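Local structure of 3-oxo-tetronate kinase (Haemophilus influenzae, 1YZY) at residues L2-D7 against Q76-Y81; A12-S17 against G219-G224; I44-K49 against Y66-E71. The protein catalyses the ATP-dependent phosphorylation of 3-oxo-tetronate to 3-oxo-tetronate 4-phosphate, acting as a four-carbon acid sugar kinase. One frame throughout, in Å; residues are numbered along the deposited sequence.

Contact 1. Residues L2-D7 against Q76-Y81; sequences LGVIAD and QFYFKY
Tyr78 lies abreast of Val4, their side chains pointing the same way, and its CB rests 4.1 Å from Val4 CG2. Its backbone is gripped on both sides of the residue by the other strand: Tyr78 N donates to Gly3 O at 2.9 Å, and Tyr78 O accepts Ile5 N at 2.8 Å in a nearly straight bond (170° at the hydrogen). Val4 CA adds a C-H...O contact to the same Tyr78 O. With CG anti to the backbone N (chi1 -168°), the phenol swings away from residues 2-7 and carries its hydroxyl to Gly220 O. Ile5 is also held by both its backbone polar atoms, since its O takes Lys80 N at 3.0 Å. That donor stands above the carbonyl plane, 42° out of it, while the ring edge of Phe79 brings CD1 to 3.5 Å from Ile5 O. The register is that of two neighbouring parallel strands, 3-6 and 77-80, at the centre of a three-layer alpha/beta domain. Val4, Ala6, Tyr78 and Lys80 face helices 9-20 and 221-232, whereas Ile5, Phe77 and Phe79 face helices 55-71 and 93-104. At the start of the ladder Leu2 lays CD1 3.7 Å from Gln76 O, the carbonyl that accepts the backbone N-H of Gly3, and crosses the aliphatic part of Gln76. Past the other end Asp7 N donates to Lys80 O, water 1 bridges Asp7 OD1 and Lys80 NZ, and the Lys80 chain, bent at two torsions, turns NZ back to Tyr81 O at 2.7 Å. Asp7 OD2 forms a salt bridge with Arg51, giving this buried carboxylate a cationic partner of its own.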
loop_
_atom_site.group_PDB
_atom_site.type_symbol
_atom_site.label_atom_id
_atom_site.label_comp_id
_atom_site.label_asym_id
_atom_site.label_seq_id
_atom_site.Cartn_x
_atom_site.Cartn_y
_atom_site.Cartn_z
ATOM N N LEU A 2 -0.002 -16.251 5.313
ATOM C CA LEU A 2 -1.119 -15.271 5.116
ATOM C C LEU A 2 -1.073 -14.611 3.746
ATOM O O LEU A 2 -0.109 -13.924 3.415
ATOM C CB LEU A 2 -1.093 -14.174 6.192
ATOM C CG LEU A 2 -2.165 -13.066 6.100
ATOM C CD1 LEU A 2 -3.555 -13.602 6.439
ATOM C CD2 LEU A 2 -1.825 -11.930 7.045
ATOM N N GLY A 3 -2.131 -14.805 2.965
ATOM C CA GLY A 3 -2.197 -14.211 1.646
ATOM C C GLY A 3 -3.224 -13.101 1.581
ATOM O O GLY A 3 -4.404 -13.337 1.790
ATOM N N VAL A 4 -2.782 -11.885 1.301
ATOM C CA VAL A 4 -3.691 -10.757 1.210
ATOM C C VAL A 4 -3.940 -10.423 -0.252
ATOM O O VAL A 4 -3.011 -10.421 -1.060
ATOM C CB VAL A 4 -3.102 -9.520 1.905
ATOM C CG1 VAL A 4 -4.080 -8.349 1.831
ATOM C CG2 VAL A 4 -2.732 -9.855 3.363
ATOM N N ILE A 5 -5.201 -10.189 -0.594
ATOM C CA ILE A 5 -5.587 -9.826 -1.949
ATOM C C ILE A 5 -6.212 -8.450 -1.859
ATOM O O ILE A 5 -7.364 -8.315 -1.455
ATOM C CB ILE A 5 -6.605 -10.811 -2.529
ATOM C CG1 ILE A 5 -5.988 -12.206 -2.605
ATOM C CG2 ILE A 5 -7.042 -10.355 -3.921
ATOM C CD1 ILE A 5 -6.950 -13.279 -3.030
ATOM N N ALA A 6 -5.442 -7.428 -2.212
ATOM C CA ALA A 6 -5.912 -6.052 -2.143
ATOM C C ALA A 6 -6.490 -5.516 -3.454
ATOM O O ALA A 6 -5.937 -5.759 -4.528
ATOM C CB ALA A 6 -4.796 -5.171 -1.655
ATOM N N ASP A 7 -7.574 -4.749 -3.343
ATOM C CA ASP A 7 -8.274 -4.179 -4.493
ATOM C C ASP A 7 -7.753 -2.839 -5.031
ATOM O O ASP A 7 -8.415 -2.177 -5.841
ATOM C CB ASP A 7 -9.791 -4.111 -4.215
ATOM C CG ASP A 7 -10.194 -2.940 -3.318
ATOM O OD1 ASP A 7 -9.401 -2.495 -2.456
ATOM O OD2 ASP A 7 -11.331 -2.457 -3.490
ATOM N N GLN A 76 -4.012 -18.933 4.791
ATOM C CA GLN A 76 -5.108 -18.096 5.257
ATOM C C GLN A 76 -5.212 -16.906 4.322
ATOM O O GLN A 76 -4.203 -16.293 3.995
ATOM C CB GLN A 76 -4.877 -17.635 6.699
ATOM C CG GLN A 76 -6.016 -16.772 7.231
ATOM C CD GLN A 76 -5.946 -16.529 8.724
ATOM O OE1 GLN A 76 -4.865 -16.409 9.306
ATOM N NE2 GLN A 76 -7.108 -16.429 9.353
ATOM N N PHE A 77 -6.428 -16.549 3.924
ATOM C CA PHE A 77 -6.611 -15.453 2.986
ATOM C C PHE A 77 -7.356 -14.254 3.518
ATOM O O PHE A 77 -8.265 -14.385 4.339
ATOM C CB PHE A 77 -7.240 -15.990 1.707
ATOM C CG PHE A 77 -6.497 -17.165 1.150
ATOM C CD1 PHE A 77 -5.447 -16.977 0.252
ATOM C CD2 PHE A 77 -6.763 -18.449 1.618
ATOM C CE1 PHE A 77 -4.666 -18.049 -0.160
ATOM C CE2 PHE A 77 -5.988 -19.529 1.214
ATOM C CZ PHE A 77 -4.935 -19.327 0.323
ATOM N N TYR A 78 -6.982 -13.084 3.013
ATOM C CA TYR A 78 -7.560 -11.827 3.440
ATOM C C TYR A 78 -7.879 -10.947 2.240
ATOM O O TYR A 78 -6.973 -10.510 1.534
ATOM C CB TYR A 78 -6.546 -11.116 4.337
ATOM C CG TYR A 78 -7.074 -9.928 5.107
ATOM C CD1 TYR A 78 -7.232 -9.994 6.494
ATOM C CD2 TYR A 78 -7.403 -8.736 4.467
ATOM C CE1 TYR A 78 -7.711 -8.909 7.225
ATOM C CE2 TYR A 78 -7.884 -7.635 5.194
ATOM C CZ TYR A 78 -8.035 -7.735 6.572
ATOM O OH TYR A 78 -8.507 -6.672 7.307
ATOM N N PHE A 79 -9.165 -10.697 2.010
ATOM C CA PHE A 79 -9.616 -9.836 0.924
ATOM C C PHE A 79 -9.682 -8.423 1.492
ATOM O O PHE A 79 -10.579 -8.098 2.258
ATOM C CB PHE A 79 -10.998 -10.293 0.425
ATOM C CG PHE A 79 -11.609 -9.389 -0.616
ATOM C CD1 PHE A 79 -10.811 -8.582 -1.427
ATOM C CD2 PHE A 79 -12.989 -9.325 -0.761
ATOM C CE1 PHE A 79 -11.378 -7.722 -2.355
ATOM C CE2 PHE A 79 -13.568 -8.469 -1.686
ATOM C CZ PHE A 79 -12.763 -7.663 -2.486
ATOM N N LYS A 80 -8.731 -7.588 1.100
ATOM C CA LYS A 80 -8.634 -6.215 1.571
ATOM C C LYS A 80 -9.243 -5.167 0.651
ATOM O O LYS A 80 -8.842 -5.029 -0.503
ATOM C CB LYS A 80 -7.159 -5.889 1.844
ATOM C CG LYS A 80 -6.781 -4.416 1.809
ATOM C CD LYS A 80 -6.951 -3.760 3.141
ATOM C CE LYS A 80 -6.497 -2.322 3.101
ATOM N NZ LYS A 80 -7.383 -1.440 2.298
ATOM N N TYR A 81 -10.174 -4.389 1.193
ATOM C CA TYR A 81 -10.836 -3.321 0.459
ATOM C C TYR A 81 -10.739 -1.998 1.228
ATOM O O TYR A 81 -10.058 -1.919 2.248
ATOM C CB TYR A 81 -12.286 -3.694 0.126
ATOM C CG TYR A 81 -13.041 -4.367 1.249
ATOM C CD1 TYR A 81 -13.434 -3.653 2.381
ATOM C CD2 TYR A 81 -13.373 -5.715 1.176
ATOM C CE1 TYR A 81 -14.140 -4.266 3.410
ATOM C CE2 TYR A 81 -14.078 -6.339 2.198
ATOM C CZ TYR A 81 -14.462 -5.606 3.314
ATOM O OH TYR A 81 -15.187 -6.207 4.321
HETATM O O HOH W 1 -7.496 -1.809 -0.567
#

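Contact 2. Residues A12-S17 against G219-G224; sequences ASDIAS and GGSGLG
Ser221 and Asp14 form the polar half of this contact, through one short hydrogen bond: Ser221 OG donates to Asp14 OD2 at 2.6 Å. The oxygen receives it through its anti lone pair, the one turned away from OD1. Asp14 holds CG anti to its main-chain nitrogen (chi1 -166°), which extends the carboxylate from helix 9-20 across to Ser221. Lys80 CE packs against the same Ser221 OG.

The apolar half belongs to Ile15, which reaches past the serine. Its CB passes 3.8 Å from Ser221 OG, so that OG has the carboxylate on one side and Ile15 CB on another. Farther out, with both torsions extended, CD1 comes to 3.9 Å from Gly220 O and to 4.4 Å from Gly224 CA. Gly224 has no side chain on the surface that faces Ile15, and the methyl end faces the backbone of the helix there.

Helix 221-232 starts just after strand 216-219, the chain turning through Gly219 and Gly220 in a strand-turn-helix arrangement, and together with helix 9-20 it belongs to one helical layer of the alpha/beta domain. The two helices lie on the same face of the parallel strands. Ile15 also touches Val4 of strand 3-6, together with Tyr78 and Lys80 of strand 77-80, so it fills the corner between the helix pair and the sheet, while Ala12 and Ala16 cover strands 26-30 and 43-47.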
loop_
_atom_site.group_PDB
_atom_site.type_symbol
_atom_site.label_atom_id
_atom_site.label_comp_id
_atom_site.label_asym_id
_atom_site.label_seq_id
_atom_site.Cartn_x
_atom_site.Cartn_y
_atom_site.Cartn_z
ATOM N N ALA A 12 -3.067 -1.747 -0.641
ATOM C CA ALA A 12 -2.103 -2.842 -0.543
ATOM C C ALA A 12 -0.863 -2.387 0.225
ATOM O O ALA A 12 -0.355 -3.119 1.071
ATOM C CB ALA A 12 -1.721 -3.358 -1.923
ATOM N N SER A 13 -0.384 -1.186 -0.074
ATOM C CA SER A 13 0.782 -0.634 0.599
ATOM C C SER A 13 0.454 -0.411 2.070
ATOM O O SER A 13 1.261 -0.692 2.957
ATOM C CB SER A 13 1.165 0.710 -0.020
ATOM O OG SER A 13 1.719 0.561 -1.311
ATOM N N ASP A 14 -0.734 0.131 2.314
ATOM C CA ASP A 14 -1.200 0.425 3.663
ATOM C C ASP A 14 -1.237 -0.794 4.581
ATOM O O ASP A 14 -0.609 -0.791 5.645
ATOM C CB ASP A 14 -2.573 1.060 3.620
ATOM C CG ASP A 14 -2.971 1.698 4.930
ATOM O OD1 ASP A 14 -2.407 2.754 5.276
ATOM O OD2 ASP A 14 -3.861 1.151 5.612
ATOM N N ILE A 15 -1.962 -1.834 4.171
ATOM C CA ILE A 15 -2.068 -3.033 4.986
ATOM C C ILE A 15 -0.725 -3.719 5.134
ATOM O O ILE A 15 -0.425 -4.260 6.200
ATOM C CB ILE A 15 -3.153 -4.025 4.464
ATOM C CG1 ILE A 15 -3.479 -5.071 5.539
ATOM C CG2 ILE A 15 -2.691 -4.738 3.184
ATOM C CD1 ILE A 15 -4.635 -5.993 5.174
ATOM N N ALA A 16 0.090 -3.674 4.077
ATOM C CA ALA A 16 1.415 -4.300 4.089
ATOM C C ALA A 16 2.313 -3.669 5.149
ATOM O O ALA A 16 3.098 -4.367 5.793
ATOM C CB ALA A 16 2.062 -4.209 2.713
ATOM N N SER A 17 2.231 -2.350 5.290
ATOM C CA SER A 17 2.999 -1.646 6.310
ATOM C C SER A 17 2.470 -2.070 7.680
ATOM O O SER A 17 3.239 -2.252 8.622
ATOM C CB SER A 17 2.849 -0.133 6.160
ATOM O OG SER A 17 3.968 0.433 5.492
ATOM N N GLY A 219 -11.914 -7.107 4.989
ATOM C CA GLY A 219 -11.914 -5.859 5.725
ATOM C C GLY A 219 -10.913 -4.845 5.220
ATOM O O GLY A 219 -10.395 -4.970 4.113
ATOM N N GLY A 220 -10.712 -3.789 6.002
ATOM C CA GLY A 220 -9.745 -2.766 5.650
ATOM C C GLY A 220 -8.397 -3.161 6.229
ATOM O O GLY A 220 -8.026 -4.336 6.198
ATOM N N SER A 221 -7.650 -2.193 6.749
ATOM C CA SER A 221 -6.349 -2.504 7.338
ATOM C C SER A 221 -6.448 -2.813 8.833
ATOM O O SER A 221 -5.583 -3.490 9.388
ATOM C CB SER A 221 -5.383 -1.348 7.128
ATOM O OG SER A 221 -5.163 -1.108 5.753
ATOM N N GLY A 222 -7.477 -2.266 9.482
ATOM C CA GLY A 222 -7.677 -2.477 10.905
ATOM C C GLY A 222 -7.591 -3.907 11.397
ATOM O O GLY A 222 -6.835 -4.197 12.324
ATOM N N LEU A 223 -8.382 -4.805 10.823
ATOM C CA LEU A 223 -8.357 -6.200 11.255
ATOM C C LEU A 223 -7.041 -6.879 10.938
ATOM O O LEU A 223 -6.525 -7.655 11.751
ATOM C CB LEU A 223 -9.498 -6.996 10.616
ATOM C CG LEU A 223 -9.488 -8.501 10.895
ATOM C CD1 LEU A 223 -9.654 -8.762 12.390
ATOM C CD2 LEU A 223 -10.589 -9.183 10.113
ATOM N N GLY A 224 -6.547 -6.640 9.726
ATOM C CA GLY A 224 -5.299 -7.241 9.290
ATOM C C GLY A 224 -4.166 -6.935 10.238
ATOM O O GLY A 224 -3.312 -7.790 10.465
#

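Contact 3. Residues I44-K49 against Y66-E71; sequences IVISLK and YQWLKE
A chi1 of -70° places the CG of Leu69 opposite its carbonyl carbon and directs the branched end at the strand, where it meets Ile46 tip to tip: Ile46 CD1 is 3.7 Å from Leu69 CG. Trp68 takes the other course, its CG opposite the backbone nitrogen (chi1 -173°), and so brings the six-membered ring down beside the two isoleucines. Ile44 CG2 meets this indole at its edge, in the ring plane, 3.6 Å from Trp68 CZ3. Ile46 CD1 approaches the same ring obliquely, 3.7 Å from Trp68 CE3, and its methyl sits in the notch formed by the tryptophan and Leu69. Leu69 runs alongside Ile44 with the opposite heading, and its CD2 lies 3.6 Å from Ile44 CB and 3.4 Å from Ile44 O. Residues 66-71, the end of helix 55-71, run nearly antiparallel to residues 44-47, the axes of these segments 9.8 Å apart at closest. Alternate strand residues, Ile44 and Ile46, turn to the helix, while Val45 faces helix 9-20 across the sheet. Leu37 and Pro33 in loops close round Trp68, whose NE1 makes a weak hydrogen bond to Gln35 O. No hydrogen bond joins strand to helix, so this buried interface relies on hydrophobic packing.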
loop_
_atom_site.group_PDB
_atom_site.type_symbol
_atom_site.label_atom_id
_atom_site.label_comp_id
_atom_site.label_asym_id
_atom_site.label_seq_id
_atom_site.Cartn_x
_atom_site.Cartn_y
_atom_site.Cartn_z
ATOM N N ILE A 44 2.062 -12.321 2.225
ATOM C CA ILE A 44 2.270 -11.857 0.866
ATOM C C ILE A 44 1.017 -11.104 0.466
ATOM O O ILE A 44 -0.082 -11.637 0.567
ATOM C CB ILE A 44 2.484 -13.012 -0.129
ATOM C CG1 ILE A 44 3.665 -13.882 0.307
ATOM C CG2 ILE A 44 2.748 -12.449 -1.525
ATOM C CD1 ILE A 44 3.812 -15.158 -0.496
ATOM N N VAL A 45 1.184 -9.847 0.071
ATOM C CA VAL A 45 0.081 -9.005 -0.359
ATOM C C VAL A 45 0.125 -8.804 -1.881
ATOM O O VAL A 45 1.147 -8.388 -2.418
ATOM C CB VAL A 45 0.176 -7.601 0.290
ATOM C CG1 VAL A 45 -1.017 -6.752 -0.110
ATOM C CG2 VAL A 45 0.268 -7.706 1.799
ATOM N N ILE A 46 -0.961 -9.117 -2.579
ATOM C CA ILE A 46 -1.013 -8.900 -4.027
ATOM C C ILE A 46 -1.900 -7.693 -4.321
ATOM O O ILE A 46 -3.074 -7.670 -3.974
ATOM C CB ILE A 46 -1.513 -10.145 -4.810
ATOM C CG1 ILE A 46 -0.480 -11.265 -4.715
ATOM C CG2 ILE A 46 -1.748 -9.795 -6.293
ATOM C CD1 ILE A 46 -0.862 -12.504 -5.478
ATOM N N SER A 47 -1.290 -6.665 -4.897
ATOM C CA SER A 47 -1.953 -5.417 -5.257
ATOM C C SER A 47 -2.618 -5.504 -6.632
ATOM O O SER A 47 -1.966 -5.837 -7.631
ATOM C CB SER A 47 -0.920 -4.278 -5.226
ATOM O OG SER A 47 -1.137 -3.314 -6.242
ATOM N N LEU A 48 -3.921 -5.229 -6.673
ATOM C CA LEU A 48 -4.687 -5.262 -7.919
ATOM C C LEU A 48 -5.295 -3.892 -8.214
ATOM O O LEU A 48 -5.021 -2.911 -7.513
ATOM C CB LEU A 48 -5.802 -6.312 -7.842
ATOM C CG LEU A 48 -5.471 -7.787 -7.583
ATOM C CD1 LEU A 48 -6.750 -8.549 -7.258
ATOM C CD2 LEU A 48 -4.771 -8.413 -8.782
ATOM N N LYS A 49 -6.054 -3.817 -9.302
ATOM C CA LYS A 49 -6.740 -2.589 -9.705
ATOM C C LYS A 49 -8.206 -3.002 -9.864
ATOM O O LYS A 49 -8.869 -2.644 -10.840
ATOM C CB LYS A 49 -6.203 -2.083 -11.054
ATOM C CG LYS A 49 -4.722 -1.677 -11.088
ATOM C CD LYS A 49 -4.289 -1.340 -12.524
ATOM C CE LYS A 49 -2.773 -1.166 -12.667
ATOM N NZ LYS A 49 -2.263 0.129 -12.132
ATOM N N TYR A 66 -5.296 -15.516 -5.688
ATOM C CA TYR A 66 -5.495 -16.578 -4.709
ATOM C C TYR A 66 -4.747 -17.845 -5.092
ATOM O O TYR A 66 -4.155 -18.507 -4.239
ATOM C CB TYR A 66 -6.994 -16.895 -4.574
ATOM C CG TYR A 66 -7.275 -18.282 -4.033
ATOM C CD1 TYR A 66 -7.164 -18.559 -2.670
ATOM C CD2 TYR A 66 -7.573 -19.341 -4.895
ATOM C CE1 TYR A 66 -7.333 -19.859 -2.182
ATOM C CE2 TYR A 66 -7.738 -20.641 -4.417
ATOM C CZ TYR A 66 -7.617 -20.890 -3.059
ATOM O OH TYR A 66 -7.776 -22.172 -2.585
ATOM N N GLN A 67 -4.849 -18.224 -6.360
ATOM C CA GLN A 67 -4.202 -19.440 -6.845
ATOM C C GLN A 67 -2.696 -19.339 -6.679
ATOM O O GLN A 67 -2.040 -20.310 -6.297
ATOM C CB GLN A 67 -4.584 -19.705 -8.302
ATOM C CG GLN A 67 -4.127 -21.050 -8.824
ATOM C CD GLN A 67 -4.709 -22.216 -8.052
ATOM O OE1 GLN A 67 -4.038 -23.225 -7.833
ATOM N NE2 GLN A 67 -5.971 -22.095 -7.656
ATOM N N TRP A 68 -2.157 -18.154 -6.948
ATOM C CA TRP A 68 -0.726 -17.930 -6.800
ATOM C C TRP A 68 -0.354 -17.976 -5.315
ATOM O O TRP A 68 0.545 -18.715 -4.919
ATOM C CB TRP A 68 -0.314 -16.586 -7.404
ATOM C CG TRP A 68 1.173 -16.410 -7.417
ATOM C CD1 TRP A 68 2.037 -16.857 -8.367
ATOM C CD2 TRP A 68 1.974 -15.790 -6.404
ATOM N NE1 TRP A 68 3.328 -16.563 -8.012
ATOM C CE2 TRP A 68 3.321 -15.909 -6.810
ATOM C CE3 TRP A 68 1.686 -15.151 -5.190
ATOM C CZ2 TRP A 68 4.382 -15.412 -6.046
ATOM C CZ3 TRP A 68 2.738 -14.658 -4.430
ATOM C CH2 TRP A 68 4.072 -14.791 -4.863
ATOM N N LEU A 69 -1.021 -17.155 -4.507
ATOM C CA LEU A 69 -0.772 -17.135 -3.067
ATOM C C LEU A 69 -0.838 -18.562 -2.505
ATOM O O LEU A 69 -0.017 -18.950 -1.672
ATOM C CB LEU A 69 -1.786 -16.222 -2.360
ATOM C CG LEU A 69 -1.619 -14.716 -2.615
ATOM C CD1 LEU A 69 -2.923 -14.000 -2.340
ATOM C CD2 LEU A 69 -0.483 -14.114 -1.786
ATOM N N LYS A 70 -1.802 -19.341 -2.987
ATOM C CA LYS A 70 -1.975 -20.729 -2.571
ATOM C C LYS A 70 -0.764 -21.567 -2.986
ATOM O O LYS A 70 -0.225 -22.334 -2.183
ATOM C CB LYS A 70 -3.240 -21.319 -3.210
ATOM C CG LYS A 70 -3.537 -22.752 -2.789
ATOM C CD LYS A 70 -4.539 -23.415 -3.716
ATOM C CE LYS A 70 -5.045 -24.738 -3.150
ATOM N NZ LYS A 70 -3.948 -25.675 -2.806
ATOM N N GLU A 71 -0.383 -21.462 -4.259
ATOM C CA GLU A 71 0.759 -22.205 -4.783
ATOM C C GLU A 71 2.041 -21.827 -4.058
ATOM O O GLU A 71 2.973 -22.633 -3.971
ATOM C CB GLU A 71 0.938 -21.958 -6.285
ATOM C CG GLU A 71 -0.111 -22.630 -7.173
ATOM C CD GLU A 71 0.072 -22.332 -8.661
ATOM O OE1 GLU A 71 -0.198 -23.233 -9.483
ATOM O OE2 GLU A 71 0.470 -21.198 -9.010
#

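Contact 1 supplies the central strand pair: helices 9-20 and 221-232 of contact 2 lie on one face and helix 55-71 of contact 3 on the other. Its centre is about 9 Å from that of contact 2 and 8 Å from that of contact 3, whose own centres stand 14 Å apart. Strand 43-47 pairs with strand 3-6, with a probable hydrogen bond from Val4 N to Ile44 O at 2.8 Å; on the far side of strand 77-80 Tyr81 N makes another to Gly219 O at 3.0 Å. Ala12 CB of contact 2 touches Ser47 CB of contact 3 at 3.5 Å. All three belong to the sugar-binding N-terminal domain, away from the probable ATP site in the C-terminal domain.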